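Putative tagatose-6-phosphate ketose/aldose isomerase (Escherichia coli, PDB 3C3J) is of unknown function but belongs to the SIS-domain proteins, built from two such domains, each with a parallel five-stranded sheet and helices. Local coordinates at residues A238-A243 with A256-P261. Sequence-based numbering, arbitrary orientation.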
ATOM      1  N   ALA A 238       3.383   8.124   6.117  1.00 13.38           N
ATOM      2  CA  ALA A 238       3.690   9.556   6.109  1.00 13.23           C
ATOM      3  C   ALA A 238       4.184  10.003   4.730  1.00 13.23           C
ATOM      4  O   ALA A 238       3.775  11.078   4.213  1.00 13.57           O
ATOM      5  CB  ALA A 238       4.726   9.885   7.197  1.00 13.18           C
ATOM      6  N   ALA A 239       5.041   9.182   4.129  1.00 13.15           N
ATOM      7  CA  ALA A 239       5.496   9.423   2.745  1.00 13.20           C
ATOM      8  C   ALA A 239       4.338   9.445   1.762  1.00 12.47           C
ATOM      9  O   ALA A 239       4.298  10.299   0.884  1.00 13.10           O
ATOM     10  CB  ALA A 239       6.564   8.408   2.327  1.00 12.91           C
ATOM     11  N   ARG A 240       3.376   8.539   1.944  1.00 12.28           N
ATOM     12  CA  ARG A 240       2.199   8.458   1.082  1.00 13.42           C
ATOM     13  C   ARG A 240       1.321   9.691   1.194  1.00 12.63           C
ATOM     14  O   ARG A 240       0.895  10.257   0.163  1.00 12.91           O
ATOM     15  CB  ARG A 240       1.400   7.207   1.417  1.00 12.80           C
ATOM     16  CG  ARG A 240       0.322   6.878   0.407  1.00 14.64           C
ATOM     17  CD  ARG A 240      -0.267   5.488   0.788  1.00 17.42           C
ATOM     18  NE  ARG A 240      -1.185   4.987  -0.214  1.00 21.29           N
ATOM     19  CZ  ARG A 240      -1.800   3.805  -0.111  1.00 23.99           C
ATOM     20  NH1 ARG A 240      -1.624   3.026   0.958  1.00 28.50           N
ATOM     21  NH2 ARG A 240      -2.625   3.419  -1.053  1.00 28.13           N
ATOM     22  N   GLU A 241       1.067  10.130   2.421  1.00 12.87           N
ATOM     23  CA  GLU A 241       0.338  11.388   2.651  1.00 13.36           C
ATOM     24  C   GLU A 241       1.064  12.602   2.048  1.00 13.56           C
ATOM     25  O   GLU A 241       0.427  13.501   1.471  1.00 13.32           O
ATOM     26  CB  GLU A 241       0.152  11.584   4.162  1.00 14.14           C
ATOM     27  CG  GLU A 241      -0.439  12.923   4.630  1.00 14.10           C
ATOM     28  CD  GLU A 241      -1.683  13.387   3.866  1.00 18.61           C
ATOM     29  OE1 GLU A 241      -2.338  12.569   3.161  1.00 23.22           O
ATOM     30  OE2 GLU A 241      -2.016  14.588   4.009  1.00 20.58           O
ATOM     31  N   SER A 242       2.384  12.643   2.238  1.00 12.52           N
ATOM     32  CA  SER A 242       3.228  13.693   1.696  1.00 13.08           C
ATOM     33  C   SER A 242       3.137  13.741   0.180  1.00 12.88           C
ATOM     34  O   SER A 242       2.991  14.816  -0.403  1.00 13.83           O
ATOM     35  CB  SER A 242       4.671  13.498   2.146  1.00 12.73           C
ATOM     36  OG  SER A 242       4.791  13.611   3.545  1.00 13.57           O
ATOM     37  N   ALA A 243       3.204  12.579  -0.455  1.00 13.02           N
ATOM     38  CA  ALA A 243       3.093  12.503  -1.909  1.00 13.77           C
ATOM     39  C   ALA A 243       1.705  12.988  -2.350  1.00 14.13           C
ATOM     40  O   ALA A 243       1.602  13.763  -3.279  1.00 12.82           O
ATOM     41  CB  ALA A 243       3.392  11.086  -2.400  1.00 13.45           C
ATOM     42  N   ALA A 256       3.970  12.636  -8.058  1.00 16.73           N
ATOM     43  CA  ALA A 256       4.455  12.265  -6.722  1.00 15.72           C
ATOM     44  C   ALA A 256       4.330  10.762  -6.457  1.00 14.58           C
ATOM     45  O   ALA A 256       3.349  10.122  -6.840  1.00 14.03           O
ATOM     46  CB  ALA A 256       3.751  13.093  -5.622  1.00 16.12           C
ATOM     47  N   PHE A 257       5.354  10.224  -5.801  1.00 13.77           N
ATOM     48  CA  PHE A 257       5.513   8.787  -5.544  1.00 13.66           C
ATOM     49  C   PHE A 257       5.909   8.600  -4.095  1.00 12.93           C
ATOM     50  O   PHE A 257       6.432   9.509  -3.455  1.00 12.21           O
ATOM     51  CB  PHE A 257       6.596   8.191  -6.442  1.00 13.58           C
ATOM     52  CG  PHE A 257       6.415   8.491  -7.882  1.00 14.18           C
ATOM     53  CD1 PHE A 257       5.682   7.648  -8.702  1.00 15.96           C
ATOM     54  CD2 PHE A 257       6.964   9.645  -8.435  1.00 15.29           C
ATOM     55  CE1 PHE A 257       5.493   7.944 -10.050  1.00 16.63           C
ATOM     56  CE2 PHE A 257       6.776   9.951  -9.787  1.00 16.48           C
ATOM     57  CZ  PHE A 257       6.047   9.098 -10.585  1.00 15.66           C
ATOM     58  N   TYR A 258       5.657   7.413  -3.572  1.00 13.52           N
ATOM     59  CA  TYR A 258       6.104   7.046  -2.221  1.00 13.20           C
ATOM     60  C   TYR A 258       6.597   5.612  -2.204  1.00 13.29           C
ATOM     61  O   TYR A 258       6.181   4.788  -3.023  1.00 13.32           O
ATOM     62  CB  TYR A 258       4.956   7.175  -1.212  1.00 13.75           C
ATOM     63  CG  TYR A 258       3.774   6.318  -1.573  1.00 13.21           C
ATOM     64  CD1 TYR A 258       3.603   5.042  -1.017  1.00 14.28           C
ATOM     65  CD2 TYR A 258       2.838   6.757  -2.500  1.00 14.52           C
ATOM     66  CE1 TYR A 258       2.518   4.239  -1.380  1.00 15.15           C
ATOM     67  CE2 TYR A 258       1.751   5.943  -2.878  1.00 15.59           C
ATOM     68  CZ  TYR A 258       1.598   4.696  -2.304  1.00 14.74           C
ATOM     69  OH  TYR A 258       0.519   3.894  -2.663  1.00 15.01           O
ATOM     70  N   ASP A 259       7.410   5.296  -1.219  1.00 13.91           N
ATOM     71  CA  ASP A 259       7.851   3.923  -0.975  1.00 14.31           C
ATOM     72  C   ASP A 259       8.605   3.863   0.331  1.00 14.37           C
ATOM     73  O   ASP A 259       8.763   4.875   1.014  1.00 14.19           O
ATOM     74  CB  ASP A 259       8.755   3.408  -2.103  1.00 15.07           C
ATOM     75  CG  ASP A 259       8.530   1.914  -2.433  1.00 17.42           C
ATOM     76  OD1 ASP A 259       8.377   1.051  -1.532  1.00 18.80           O
ATOM     77  OD2 ASP A 259       8.556   1.593  -3.637  1.00 24.10           O
ATOM     78  N   SER A 260       9.050   2.667   0.686  1.00 12.99           N
ATOM     79  CA  SER A 260      10.004   2.511   1.765  1.00 14.19           C
ATOM     80  C   SER A 260      11.400   2.539   1.138  1.00 14.24           C
ATOM     81  O   SER A 260      11.550   2.220  -0.030  1.00 13.72           O
ATOM     82  CB  SER A 260       9.808   1.200   2.500  1.00 13.31           C
ATOM     83  OG  SER A 260      10.090   0.128   1.651  1.00 13.33           O
ATOM     84  N   PRO A 261      12.407   2.984   1.894  1.00 14.81           N
ATOM     85  CA  PRO A 261      13.783   2.929   1.394  1.00 15.18           C
ATOM     86  C   PRO A 261      14.214   1.561   0.843  1.00 15.16           C
ATOM     87  O   PRO A 261      14.788   1.511  -0.251  1.00 15.76           O
ATOM     88  CB  PRO A 261      14.610   3.349   2.622  1.00 15.31           C
ATOM     89  CG  PRO A 261      13.706   4.279   3.345  1.00 15.94           C
ATOM     90  CD  PRO A 261      12.316   3.693   3.177  1.00 14.49           C
TER
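Helix 238-243 and strand 256-259 run almost exactly antiparallel, their axes at 178° and 7.2 Å apart at closest approach, with Arg240 beside Tyr258 and Ala243 beside Ala256. They form the second half of a beta-alpha-beta unit, as the chain order and the parallel, adjacent placing of strands 226-231 and 255-259 in the sheet establish: strand 226-231 leads into helix 235-249, which packs on the sheet before the chain returns as strand 255-259, outermost in the sheet of this SIS domain within the chain. The close approach is consistent with the small residues at the interface. Ala239 and Ala243, one helical turn apart, direct their methyls at the strand, and Ala243 CB lies 3.8 Å from Ala256 CB and 3.6 Å from the carbonyl atom Phe257 O. On the reverse side of the strand, the Phe257 ring meets Phe257 of the second subunit, so this edge also belongs to the dimer interface.

The dominant pair is Arg240 with Tyr258. With CG anti to the backbone N and the chain extended as far as NE, Arg240 runs alongside the tyrosine in the same direction, laying its methylenes along one ring face. A CH-pi contact is evident from Arg240 CG, 3.6 Å from the centroid of the Tyr258 ring and only 8° off its normal. The guanidinium plane is turned just 20° from the ring plane and extends past its phenolic end, while NH1 forms a salt bridge with Asp69. Although Arg240 NE comes within 3.2 Å of Tyr258 OH, the angle is too poor for a hydrogen bond: the hydroxyl oxygen sits over the guanidinium face.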